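Local coordinates for tryptophan halogenase (Shewanella frigidimarina, PDB 2PYX), which probably acts as a flavin-dependent halogenase that uses reduced FAD and oxygen to halogenate tryptophan or a related aromatic substrate, at residues Ala256-Val261 / Trp283-Gly288. Numbering follows the deposited sequence.
Sequences ALAIQV and WIWDIG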
loop_
_atom_site.group_PDB
_atom_site.type_symbol
_atom_site.label_atom_id
_atom_site.label_comp_id
_atom_site.label_asym_id
_atom_site.label_seq_id
_atom_site.Cartn_x
_atom_site.Cartn_y
_atom_site.Cartn_z
ATOM N N ALA A 256 12.128 11.420 -5.476
ATOM C CA ALA A 256 12.302 10.042 -5.907
ATOM C C ALA A 256 12.915 10.074 -7.288
ATOM O O ALA A 256 12.560 10.897 -8.136
ATOM C CB ALA A 256 10.990 9.307 -5.924
ATOM N N LEU A 257 13.845 9.172 -7.474
ATOM C CA LEU A 257 14.475 9.012 -8.767
ATOM C C LEU A 257 14.241 7.558 -9.179
ATOM O O LEU A 257 14.813 6.634 -8.580
ATOM C CB LEU A 257 15.944 9.350 -8.652
ATOM C CG LEU A 257 16.698 9.298 -9.969
ATOM C CD1 LEU A 257 16.236 10.423 -10.929
ATOM C CD2 LEU A 257 18.205 9.366 -9.684
ATOM N N ALA A 258 13.450 7.379 -10.255
ATOM C CA ALA A 258 12.886 6.072 -10.605
ATOM C C ALA A 258 13.281 5.610 -12.010
ATOM O O ALA A 258 13.483 6.434 -12.907
ATOM C CB ALA A 258 11.402 6.134 -10.513
ATOM N N ILE A 259 13.373 4.296 -12.188
ATOM C CA ILE A 259 13.828 3.738 -13.466
ATOM C C ILE A 259 13.390 2.280 -13.582
ATOM O O ILE A 259 13.310 1.550 -12.590
ATOM C CB ILE A 259 15.361 3.878 -13.585
ATOM C CG1 ILE A 259 15.813 3.630 -15.036
ATOM C CG2 ILE A 259 16.098 2.981 -12.637
ATOM C CD1 ILE A 259 17.250 4.017 -15.291
ATOM N N GLN A 260 13.105 1.839 -14.799
ATOM C CA GLN A 260 12.902 0.407 -14.988
ATOM C C GLN A 260 14.242 -0.247 -15.342
ATOM O O GLN A 260 15.132 0.389 -15.912
ATOM C CB GLN A 260 11.787 0.102 -15.978
ATOM C CG GLN A 260 11.834 0.789 -17.285
ATOM C CD GLN A 260 10.884 0.151 -18.279
ATOM O OE1 GLN A 260 11.273 -0.742 -19.033
ATOM N NE2 GLN A 260 9.629 0.590 -18.273
ATOM N N VAL A 261 14.384 -1.499 -14.924
ATOM C CA VAL A 261 15.631 -2.255 -14.964
ATOM C C VAL A 261 15.314 -3.651 -15.552
ATOM O O VAL A 261 14.597 -4.436 -14.940
ATOM C CB VAL A 261 16.186 -2.448 -13.521
ATOM C CG1 VAL A 261 17.457 -3.257 -13.516
ATOM C CG2 VAL A 261 16.394 -1.102 -12.823
ATOM N N TRP A 283 16.347 5.549 0.773
ATOM C CA TRP A 283 16.302 4.109 0.539
ATOM C C TRP A 283 15.878 3.861 -0.885
ATOM O O TRP A 283 15.190 4.686 -1.516
ATOM C CB TRP A 283 15.362 3.423 1.545
ATOM C CG TRP A 283 13.940 3.883 1.472
ATOM C CD1 TRP A 283 13.370 4.999 2.077
ATOM C CD2 TRP A 283 12.877 3.238 0.759
ATOM N NE1 TRP A 283 12.037 5.069 1.743
ATOM C CE2 TRP A 283 11.705 3.999 0.957
ATOM C CE3 TRP A 283 12.789 2.091 -0.029
ATOM C CZ2 TRP A 283 10.475 3.656 0.372
ATOM C CZ3 TRP A 283 11.556 1.703 -0.551
ATOM C CH2 TRP A 283 10.409 2.494 -0.348
ATOM N N ILE A 284 16.283 2.690 -1.397
ATOM C CA ILE A 284 15.963 2.284 -2.750
ATOM C C ILE A 284 14.980 1.120 -2.795
ATOM O O ILE A 284 15.216 0.112 -2.126
ATOM C CB ILE A 284 17.242 1.917 -3.485
ATOM C CG1 ILE A 284 18.005 3.201 -3.775
ATOM C CG2 ILE A 284 16.965 1.203 -4.780
ATOM C CD1 ILE A 284 19.414 2.999 -4.397
ATOM N N TRP A 285 13.869 1.314 -3.511
ATOM C CA TRP A 285 12.874 0.253 -3.700
ATOM C C TRP A 285 13.259 -0.578 -4.911
ATOM O O TRP A 285 13.951 -0.099 -5.824
ATOM C CB TRP A 285 11.461 0.780 -3.860
ATOM C CG TRP A 285 11.090 1.296 -5.212
ATOM C CD1 TRP A 285 10.860 0.572 -6.349
ATOM C CD2 TRP A 285 10.815 2.659 -5.549
ATOM N NE1 TRP A 285 10.453 1.405 -7.369
ATOM C CE2 TRP A 285 10.431 2.696 -6.895
ATOM C CE3 TRP A 285 10.857 3.864 -4.823
ATOM C CZ2 TRP A 285 10.092 3.893 -7.535
ATOM C CZ3 TRP A 285 10.543 5.036 -5.464
ATOM C CH2 TRP A 285 10.172 5.046 -6.809
ATOM N N ASP A 286 12.829 -1.838 -4.899
ATOM C CA ASP A 286 13.164 -2.745 -5.989
ATOM C C ASP A 286 11.967 -3.687 -6.062
ATOM O O ASP A 286 11.757 -4.477 -5.145
ATOM C CB ASP A 286 14.505 -3.427 -5.713
ATOM C CG ASP A 286 15.020 -4.235 -6.903
ATOM O OD1 ASP A 286 14.186 -4.812 -7.644
ATOM O OD2 ASP A 286 16.271 -4.326 -7.030
ATOM N N ILE A 287 11.172 -3.544 -7.115
ATOM C CA ILE A 287 9.889 -4.263 -7.304
ATOM C C ILE A 287 10.086 -5.167 -8.515
ATOM O O ILE A 287 10.302 -4.677 -9.624
ATOM C CB ILE A 287 8.737 -3.264 -7.560
ATOM C CG1 ILE A 287 8.324 -2.624 -6.219
ATOM C CG2 ILE A 287 7.514 -3.921 -8.185
ATOM C CD1 ILE A 287 7.344 -1.498 -6.343
ATOM N N GLY A 288 9.949 -6.469 -8.307
ATOM C CA GLY A 288 10.150 -7.462 -9.366
ATOM C C GLY A 288 8.841 -7.833 -10.040
ATOM O O GLY A 288 7.922 -8.375 -9.392
#
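Trp285 reaches over to Ala256 and Ala258 with the far rim of its indole, the one side chain that bridges these two strand segments. From CB the ring swings off between the backbone N and the carbonyl carbon (chi1 80°), a turn that, with chi2 at 73°, carries the six-membered ring toward 256-261. Only the benzo part meets that segment. CZ2 comes to 4.0 Å from Ala258 CB and CH2 to 4.1 Å from the same methyl, which approaches the ring obliquely. On the next corner, CZ3 lies 4.3 Å from Ala256 CB, a methyl set at the ring edge, near its plane. Ala256 and Ala258 are two residues apart on one strand, and both their methyls meet the benzo end. The touch is apolar and light, with no hydrogen bond between the segments and 98 Å² buried in all.

The indole also rests on Pro359, and its side chain is about 10 Å from that of Lys89, the predicted active-site lysine. The two strands run parallel but are not adjacent: strand 292-299 lies between them, antiparallel to both, and the indole laid over it joins two non-neighbouring strands of one mixed sheet. Strand 330-333 pairs with 255-262 and strand 274-279 with 282-288, while Leu257 and Ile284 pack against helix 306-317 on the other face, away from the Trp285 ring.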